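Local coordinates for protein tyrosine phosphatase PRL-1 (Leishmania major, PDB 3S4O) that dephosphorylates phosphotyrosine in proteins and may act as a virulence factor that supports survival of the parasite inside host macrophages, at residues Phe23-Leu28 with Asp88-Leu93; Pro57-Thr62 with Gly113-Ala118; Leu63-Ser66 with Asp70-Ser73. All blocks are in the same frame, centred on the assembly; numbering follows the deposited sequence.

Interaction 1. Residues Phe23-Leu28 with Asp88-Leu93; sequences FHFLIL and DSWLKL
Phe25 in segment 23-28 of strand 21-28 and Trp90 in segment 88-93 of helix 84-103 approach each other with backbones well apart: their CA atoms, 12.7 Å from one another, form the nearest such pair between the two segments, so the gap is bridged essentially by the two aromatic side chains. The two residues differ in how they cross it. In Phe25 the bond from CA to CB already aims at the helix. Trp90 starts off at an angle to the strand, and its indole comes nearer only at the far end; with CG swung opposite the backbone N (chi1 -179°), the ring system extends away from the helix and delivers its six-membered part to the phenyl ring. The CD1-CE1 side of the phenyl ring meets CZ2 and CH2 at the far end of the indole. Phe25 CE1 sits 3.6 Å from Trp90 CH2 and 3.8 Å from Trp90 CZ2, while the next carbon of the phenyl ring, Phe25 CD1, is 4.1 Å from Trp90 CH2. Ring centroids lie 5.7 Å apart and the planes are inclined at 44°, an intermediate geometry that fits neither a parallel stack nor a T-shaped pair. The contact is therefore van der Waals packing of aromatic carbons, small in area and buried. The one polar atom of the indole is provided for separately, because Trp90 NE1 donates to the backbone O of Leu126, and this bond helps to fix the rotation of the ring. Among its neighbours, Trp90 also packs on Val52 of strand 48-53, Ile112 of strand 111-115 and Leu129 of helix 122-133, whereas Phe25 reaches Val127 and Ala130 of that same helix and Cys12 of strand 7-13. The pair thus lies in the hydrophobic core between the central sheet and helices 84-103 and 122-133.

Interaction 2. Residues Pro57-Thr62 with Gly113-Ala118; sequences PTYDAT and GVHCVA. With THJ (thiosulfate), chain C.
The rings of Tyr59 and His115 meet rim to rim, neither lying over a face of the other. His115 CE1 is in the plane of the phenol at its edge, and Tyr59 OH is in the plane of the imidazole at its edge. The planes are inclined at 39°, and a cation-pi contact with Arg53 adds a further partner to the phenol. The join is a 3.0 Å hydrogen bond between Tyr59 OH and His115 NE2, in which either atom could be the donor. Carbon packing supports it, Tyr59 CE1 standing 3.7 Å from His115 CE1. The side chains arrive from opposite directions, and each has CG lodged between its backbone N and carbonyl carbon (chi1 70° in Tyr59, 75° in His115). The other ring nitrogen, His115 ND1, makes a weak bond of 3.4 Å to Cys116 O, so the imidazole is held at two points and links the loop 57-62 to the backbone of the next residue. Beyond it, Ala118 N donates to O3 of the bound thiosulfate at 2.9 Å, with a weak, longer bond from Val117 N to the same oxygen; Arg122 NE also hydrogen-bonds the thiosulfate. Cys116, the predicted phosphocysteine nucleophile, is known to form a disulfide with Cys55. His115 and Cys116 open the HCX5R signature, which ends at Arg122: a strand running into the phosphate-binding P-loop, here occupied by an anion, as is characteristic of cysteine-dependent protein tyrosine phosphatases.

Interaction 3. Residues Leu63-Ser66 with Asp70-Ser73; sequences LVKS and DVHS
Val64 and Val71 share one branching pattern: CG1 lies opposite the backbone N in both (chi1 178° and -175°), which sets CG2 opposite the carbonyl carbon. Because their backbones are differently oriented, the same rotamer presents different branches, CG1 from Val64 and CG2 from Val71. These methyls, Val64 CG1 and Val71 CG2, lie 3.3 Å apart, tighter than normal van der Waals contact, and Val64 CB follows at 3.5 Å from Val71 CG2. The two side chains cross at about a right angle. Lys65 flanks the same methyl, its CG lying 4.1 Å from Val71 CG2. Bends in the lysine chain at chi3 (-113°) and at chi4 then fold its end back, so that Lys65 NZ comes to 4.2 Å from Val71 CB. Val64 is also packed on Ile40 and Tyr59, and Val71 on Ala61. Asp70, whose CB points away from the helix, forms a salt bridge with Arg49. This is close packing within the beta-alpha-beta unit of strand 48-53, helix 62-65 and strand 70-73. Since no hydrogen bond crosses between the two segments, the contact between them is apolar packing, with the Lys65 chain lying along one flank of Val71.

All three contacts are built on one mixed sheet, ordered 7-13, 21-28, 111-115, 48-53, 70-73. Interactions 1 and 2, with centres about 14 Å apart, meet directly where strands 21-28 and 111-115 pair: Leu26 O with Val114 N and Leu28 N with Val114 O, each 2.9 Å. Their segments alternate along the chain. Interaction 3 falls within the chain span of both; its centre is about 10 Å from that of interaction 2, where Tyr59 CE2 packs 4.0 Å from Val64 CG2. The core packing of interaction 1 and the peripheral helix-strand packing of interaction 3 thus join the same sheet whose strand 111-115 leads, in interaction 2, to the phosphatase active site.

Interaction 1. Residues Phe23-Leu28 with Asp88-Leu93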
loop_
_atom_site.group_PDB
_atom_site.type_symbol
_atom_site.label_atom_id
_atom_site.label_comp_id
_atom_site.label_asym_id
_atom_site.label_seq_id
_atom_site.Cartn_x
_atom_site.Cartn_y
_atom_site.Cartn_z
ATOM N N PHE A 23 -0.251 -0.332 10.478
ATOM C CA PHE A 23 -0.575 0.512 9.317
ATOM C C PHE A 23 -1.975 0.213 8.793
ATOM O O PHE A 23 -2.426 -0.936 8.816
ATOM C CB PHE A 23 0.364 0.257 8.124
ATOM C CG PHE A 23 1.798 0.093 8.485
ATOM C CD1 PHE A 23 2.591 1.208 8.695
ATOM C CD2 PHE A 23 2.378 -1.180 8.564
ATOM C CE1 PHE A 23 3.930 1.068 9.010
ATOM C CE2 PHE A 23 3.721 -1.332 8.883
ATOM C CZ PHE A 23 4.493 -0.201 9.111
ATOM N N HIS A 24 -2.641 1.244 8.285
ATOM C CA HIS A 24 -3.876 1.071 7.537
ATOM C C HIS A 24 -3.500 1.169 6.063
ATOM O O HIS A 24 -3.010 2.202 5.626
ATOM C CB HIS A 24 -4.906 2.167 7.845
ATOM C CG HIS A 24 -5.423 2.177 9.254
ATOM N ND1 HIS A 24 -6.278 1.216 9.751
ATOM C CD2 HIS A 24 -5.265 3.084 10.248
ATOM C CE1 HIS A 24 -6.606 1.522 11.000
ATOM N NE2 HIS A 24 -6.000 2.649 11.326
ATOM N N PHE A 25 -3.731 0.109 5.294
ATOM C CA PHE A 25 -3.507 0.175 3.846
ATOM C C PHE A 25 -4.791 0.365 3.063
ATOM O O PHE A 25 -5.794 -0.316 3.302
ATOM C CB PHE A 25 -2.770 -1.060 3.340
ATOM C CG PHE A 25 -1.387 -1.185 3.894
ATOM C CD1 PHE A 25 -0.410 -0.270 3.540
ATOM C CD2 PHE A 25 -1.074 -2.195 4.793
ATOM C CE1 PHE A 25 0.863 -0.356 4.058
ATOM C CE2 PHE A 25 0.203 -2.296 5.315
ATOM C CZ PHE A 25 1.175 -1.371 4.955
ATOM N N LEU A 26 -4.744 1.317 2.137
ATOM C CA LEU A 26 -5.827 1.566 1.212
ATOM C C LEU A 26 -5.387 1.184 -0.181
ATOM O O LEU A 26 -4.472 1.801 -0.721
ATOM C CB LEU A 26 -6.197 3.043 1.197
ATOM C CG LEU A 26 -7.276 3.553 2.130
ATOM C CD1 LEU A 26 -7.380 5.069 1.923
ATOM C CD2 LEU A 26 -8.630 2.872 1.846
ATOM N N ILE A 27 -6.015 0.162 -0.752
ATOM C CA ILE A 27 -5.858 -0.149 -2.159
ATOM C C ILE A 27 -6.879 0.688 -2.940
ATOM O O ILE A 27 -8.081 0.565 -2.746
ATOM C CB ILE A 27 -6.075 -1.639 -2.488
ATOM C CG1 ILE A 27 -5.109 -2.535 -1.694
ATOM C CG2 ILE A 27 -5.830 -1.870 -4.002
ATOM C CD1 ILE A 27 -5.465 -4.000 -1.727
ATOM N N LEU A 28 -6.375 1.547 -3.815
ATOM C CA LEU A 28 -7.197 2.549 -4.494
ATOM C C LEU A 28 -7.124 2.420 -5.994
ATOM O O LEU A 28 -6.163 1.886 -6.529
ATOM C CB LEU A 28 -6.737 3.975 -4.141
ATOM C CG LEU A 28 -6.677 4.415 -2.673
ATOM C CD1 LEU A 28 -5.520 5.432 -2.458
ATOM C CD2 LEU A 28 -8.005 5.030 -2.244
ATOM N N ASP A 88 12.708 -2.684 -1.623
ATOM C CA ASP A 88 13.577 -2.039 -0.635
ATOM C C ASP A 88 13.065 -0.647 -0.268
ATOM O O ASP A 88 13.130 -0.252 0.886
ATOM C CB ASP A 88 15.028 -1.995 -1.122
ATOM C CG ASP A 88 15.696 -3.375 -1.095
ATOM O OD1 ASP A 88 15.184 -4.285 -0.389
ATOM O OD2 ASP A 88 16.732 -3.562 -1.783
ATOM N N SER A 89 12.537 0.076 -1.253
ATOM C CA SER A 89 11.998 1.421 -1.007
ATOM C C SER A 89 10.741 1.356 -0.141
ATOM O O SER A 89 10.515 2.212 0.693
ATOM C CB SER A 89 11.687 2.127 -2.332
ATOM O OG SER A 89 12.865 2.663 -2.935
ATOM N N TRP A 90 9.941 0.320 -0.375
ATOM C CA TRP A 90 8.690 0.063 0.341
ATOM C C TRP A 90 8.972 -0.269 1.779
ATOM O O TRP A 90 8.387 0.329 2.680
ATOM C CB TRP A 90 7.945 -1.091 -0.344
ATOM C CG TRP A 90 6.595 -1.546 0.193
ATOM C CD1 TRP A 90 6.229 -2.835 0.448
ATOM C CD2 TRP A 90 5.414 -0.754 0.420
ATOM N NE1 TRP A 90 4.922 -2.888 0.865
ATOM C CE2 TRP A 90 4.402 -1.622 0.857
ATOM C CE3 TRP A 90 5.123 0.602 0.311
ATOM C CZ2 TRP A 90 3.119 -1.178 1.177
ATOM C CZ3 TRP A 90 3.844 1.043 0.649
ATOM C CH2 TRP A 90 2.863 0.155 1.066
ATOM N N LEU A 91 9.900 -1.196 2.000
ATOM C CA LEU A 91 10.274 -1.571 3.356
ATOM C C LEU A 91 10.925 -0.395 4.091
ATOM O O LEU A 91 10.711 -0.214 5.296
ATOM C CB LEU A 91 11.221 -2.781 3.369
ATOM C CG LEU A 91 10.737 -4.123 2.807
ATOM C CD1 LEU A 91 11.941 -5.102 2.703
ATOM C CD2 LEU A 91 9.636 -4.722 3.639
ATOM N N LYS A 92 11.704 0.408 3.367
ATOM C CA LYS A 92 12.352 1.581 3.972
ATOM C C LYS A 92 11.299 2.558 4.505
ATOM O O LYS A 92 11.403 3.046 5.630
ATOM C CB LYS A 92 13.271 2.310 2.979
ATOM C CG LYS A 92 13.918 3.592 3.551
ATOM C CD LYS A 92 14.966 3.281 4.614
ATOM C CE LYS A 92 15.692 4.521 5.095
ATOM N NZ LYS A 92 17.049 4.214 5.649
ATOM N N LEU A 93 10.295 2.828 3.673
ATOM C CA LEU A 93 9.173 3.698 4.036
ATOM C C LEU A 93 8.403 3.154 5.250
ATOM O O LEU A 93 8.061 3.887 6.162
ATOM C CB LEU A 93 8.212 3.847 2.846
ATOM C CG LEU A 93 6.863 4.540 3.076
ATOM C CD1 LEU A 93 7.033 6.017 3.419
ATOM C CD2 LEU A 93 5.969 4.384 1.867
#

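Interaction 2. Residues Pro57-Thr62 with Gly113-Ala118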
loop_
_atom_site.group_PDB
_atom_site.type_symbol
_atom_site.label_atom_id
_atom_site.label_comp_id
_atom_site.label_asym_id
_atom_site.label_seq_id
_atom_site.Cartn_x
_atom_site.Cartn_y
_atom_site.Cartn_z
ATOM N N PRO A 57 2.944 7.179 -14.675
ATOM C CA PRO A 57 2.177 8.394 -14.339
ATOM C C PRO A 57 1.018 8.626 -15.295
ATOM O O PRO A 57 1.178 8.516 -16.508
ATOM C CB PRO A 57 3.200 9.527 -14.475
ATOM C CG PRO A 57 4.504 8.877 -14.834
ATOM C CD PRO A 57 4.198 7.527 -15.363
ATOM N N THR A 58 -0.143 8.899 -14.722
ATOM C CA THR A 58 -1.343 9.256 -15.462
ATOM C C THR A 58 -1.815 10.658 -15.047
ATOM O O THR A 58 -2.855 11.143 -15.515
ATOM C CB THR A 58 -2.438 8.188 -15.223
ATOM O OG1 THR A 58 -2.256 7.115 -16.156
ATOM C CG2 THR A 58 -3.844 8.761 -15.379
ATOM N N TYR A 59 -1.016 11.315 -14.205
ATOM C CA TYR A 59 -1.354 12.632 -13.664
ATOM C C TYR A 59 -0.181 13.296 -12.941
ATOM O O TYR A 59 0.854 12.675 -12.690
ATOM C CB TYR A 59 -2.547 12.524 -12.702
ATOM C CG TYR A 59 -2.219 11.816 -11.414
ATOM C CD1 TYR A 59 -2.291 10.428 -11.322
ATOM C CD2 TYR A 59 -1.823 12.531 -10.294
ATOM C CE1 TYR A 59 -1.978 9.776 -10.138
ATOM C CE2 TYR A 59 -1.512 11.889 -9.098
ATOM C CZ TYR A 59 -1.592 10.514 -9.030
ATOM O OH TYR A 59 -1.286 9.883 -7.846
ATOM N N ASP A 60 -0.387 14.551 -12.559
ATOM C CA ASP A 60 0.664 15.375 -11.964
ATOM C C ASP A 60 0.692 15.243 -10.443
ATOM O O ASP A 60 -0.171 15.772 -9.735
ATOM C CB ASP A 60 0.489 16.842 -12.362
ATOM C CG ASP A 60 1.758 17.651 -12.184
ATOM O OD1 ASP A 60 2.680 17.186 -11.469
ATOM O OD2 ASP A 60 1.826 18.767 -12.754
ATOM N N ALA A 61 1.727 14.568 -9.951
ATOM C CA ALA A 61 1.867 14.263 -8.525
ATOM C C ALA A 61 2.077 15.514 -7.651
ATOM O O ALA A 61 1.786 15.499 -6.460
ATOM C CB ALA A 61 2.998 13.260 -8.312
ATOM N N THR A 62 2.566 16.593 -8.251
ATOM C CA THR A 62 2.869 17.825 -7.508
ATOM C C THR A 62 1.621 18.435 -6.861
ATOM O O THR A 62 1.709 19.054 -5.801
ATOM C CB THR A 62 3.536 18.885 -8.404
ATOM O OG1 THR A 62 2.729 19.111 -9.570
ATOM C CG2 THR A 62 4.938 18.423 -8.823
ATOM N N GLY A 113 -1.774 4.846 1.152
ATOM C CA GLY A 113 -2.507 4.513 -0.063
ATOM C C GLY A 113 -1.609 3.959 -1.145
ATOM O O GLY A 113 -0.447 4.337 -1.255
ATOM N N VAL A 114 -2.163 3.047 -1.938
ATOM C CA VAL A 114 -1.462 2.439 -3.055
ATOM C C VAL A 114 -2.405 2.257 -4.243
ATOM O O VAL A 114 -3.459 1.658 -4.118
ATOM C CB VAL A 114 -0.842 1.065 -2.694
ATOM C CG1 VAL A 114 0.118 0.622 -3.783
ATOM C CG2 VAL A 114 -0.115 1.114 -1.361
ATOM N N HIS A 115 -2.018 2.790 -5.396
ATOM C CA HIS A 115 -2.800 2.599 -6.617
ATOM C C HIS A 115 -1.958 2.229 -7.826
ATOM O O HIS A 115 -0.770 2.513 -7.892
ATOM C CB HIS A 115 -3.684 3.827 -6.926
ATOM C CG HIS A 115 -2.942 5.008 -7.469
ATOM N ND1 HIS A 115 -2.517 5.077 -8.778
ATOM C CD2 HIS A 115 -2.586 6.182 -6.895
ATOM C CE1 HIS A 115 -1.903 6.228 -8.978
ATOM N NE2 HIS A 115 -1.937 6.921 -7.852
ATOM N N CYS A 116 -2.600 1.566 -8.775
ATOM C CA CYS A 116 -2.038 1.399 -10.102
ATOM C C CYS A 116 -3.140 1.777 -11.100
ATOM O O CYS A 116 -3.395 2.960 -11.310
ATOM C CB CYS A 116 -1.498 -0.017 -10.281
ATOM S SG CYS A 116 -0.258 -0.286 -11.605
ATOM N N VAL A 117 -3.772 0.787 -11.728
ATOM C CA VAL A 117 -5.027 0.987 -12.458
ATOM C C VAL A 117 -6.132 0.110 -11.872
ATOM O O VAL A 117 -6.986 0.607 -11.139
ATOM C CB VAL A 117 -4.891 0.710 -13.973
ATOM C CG1 VAL A 117 -6.047 1.364 -14.724
ATOM C CG2 VAL A 117 -3.557 1.206 -14.507
ATOM N N ALA A 118 -6.086 -1.191 -12.175
ATOM C CA ALA A 118 -7.152 -2.151 -11.826
ATOM C C ALA A 118 -7.223 -2.458 -10.327
ATOM O O ALA A 118 -8.302 -2.743 -9.796
ATOM C CB ALA A 118 -6.968 -3.453 -12.610
HETATM S S1 THJ C . -2.805 -3.488 -11.171
HETATM O O1 THJ C . -1.406 -3.626 -11.632
HETATM O O2 THJ C . -3.436 -4.829 -11.128
HETATM O O3 THJ C . -3.568 -2.653 -12.128
HETATM S S2 THJ C . -2.837 -2.687 -9.399
#

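Interaction 3. Residues Leu63-Ser66 with Asp70-Ser73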
loop_
_atom_site.group_PDB
_atom_site.type_symbol
_atom_site.label_atom_id
_atom_site.label_comp_id
_atom_site.label_asym_id
_atom_site.label_seq_id
_atom_site.Cartn_x
_atom_site.Cartn_y
_atom_site.Cartn_z
ATOM N N LEU A 63 0.465 18.244 -7.497
ATOM C CA LEU A 63 -0.808 18.718 -6.922
ATOM C C LEU A 63 -1.182 17.986 -5.652
ATOM O O LEU A 63 -1.955 18.500 -4.861
ATOM C CB LEU A 63 -1.985 18.571 -7.888
ATOM C CG LEU A 63 -3.361 19.081 -7.373
ATOM C CD1 LEU A 63 -3.295 20.406 -6.566
ATOM C CD2 LEU A 63 -4.369 19.229 -8.514
ATOM N N VAL A 64 -0.687 16.764 -5.497
ATOM C CA VAL A 64 -0.981 15.949 -4.324
ATOM C C VAL A 64 0.009 16.279 -3.220
ATOM O O VAL A 64 -0.359 16.367 -2.049
ATOM C CB VAL A 64 -0.931 14.427 -4.649
ATOM C CG1 VAL A 64 -1.188 13.596 -3.388
ATOM C CG2 VAL A 64 -1.937 14.059 -5.727
ATOM N N LYS A 65 1.266 16.467 -3.606
ATOM C CA LYS A 65 2.336 16.809 -2.670
ATOM C C LYS A 65 2.047 18.109 -1.944
ATOM O O LYS A 65 2.401 18.274 -0.780
ATOM C CB LYS A 65 3.680 16.926 -3.391
ATOM C CG LYS A 65 4.339 15.586 -3.726
ATOM C CD LYS A 65 5.793 15.813 -4.203
ATOM C CE LYS A 65 6.051 15.470 -5.658
ATOM N NZ LYS A 65 4.998 14.694 -6.373
ATOM N N SER A 66 1.386 19.027 -2.639
ATOM C CA SER A 66 1.169 20.367 -2.119
ATOM C C SER A 66 0.030 20.390 -1.108
ATOM O O SER A 66 -0.225 21.406 -0.481
ATOM C CB SER A 66 0.898 21.348 -3.267
ATOM O OG SER A 66 -0.430 21.237 -3.739
ATOM N N ASP A 70 2.540 12.813 1.003
ATOM C CA ASP A 70 3.800 12.418 0.381
ATOM C C ASP A 70 3.462 11.448 -0.750
ATOM O O ASP A 70 2.754 10.460 -0.531
ATOM C CB ASP A 70 4.728 11.748 1.399
ATOM C CG ASP A 70 5.201 12.712 2.514
ATOM O OD1 ASP A 70 6.055 12.318 3.351
ATOM O OD2 ASP A 70 4.716 13.872 2.572
ATOM N N VAL A 71 3.934 11.749 -1.959
ATOM C CA VAL A 71 3.707 10.878 -3.110
ATOM C C VAL A 71 4.997 10.186 -3.541
ATOM O O VAL A 71 6.058 10.798 -3.618
ATOM C CB VAL A 71 3.085 11.612 -4.317
ATOM C CG1 VAL A 71 2.774 10.615 -5.422
ATOM C CG2 VAL A 71 1.818 12.317 -3.909
ATOM N N HIS A 72 4.873 8.895 -3.815
ATOM C CA HIS A 72 6.004 8.047 -4.146
ATOM C C HIS A 72 5.710 7.357 -5.481
ATOM O O HIS A 72 4.743 6.620 -5.599
ATOM C CB HIS A 72 6.222 6.997 -3.048
ATOM C CG HIS A 72 6.352 7.558 -1.662
ATOM N ND1 HIS A 72 7.568 7.852 -1.084
ATOM C CD2 HIS A 72 5.418 7.848 -0.723
ATOM C CE1 HIS A 72 7.375 8.328 0.136
ATOM N NE2 HIS A 72 6.076 8.336 0.380
ATOM N N SER A 73 6.552 7.603 -6.475
ATOM C CA SER A 73 6.337 7.076 -7.833
ATOM C C SER A 73 7.324 5.958 -8.108
ATOM O O SER A 73 8.447 6.205 -8.538
ATOM C CB SER A 73 6.482 8.189 -8.885
ATOM O OG SER A 73 5.568 9.255 -8.645
#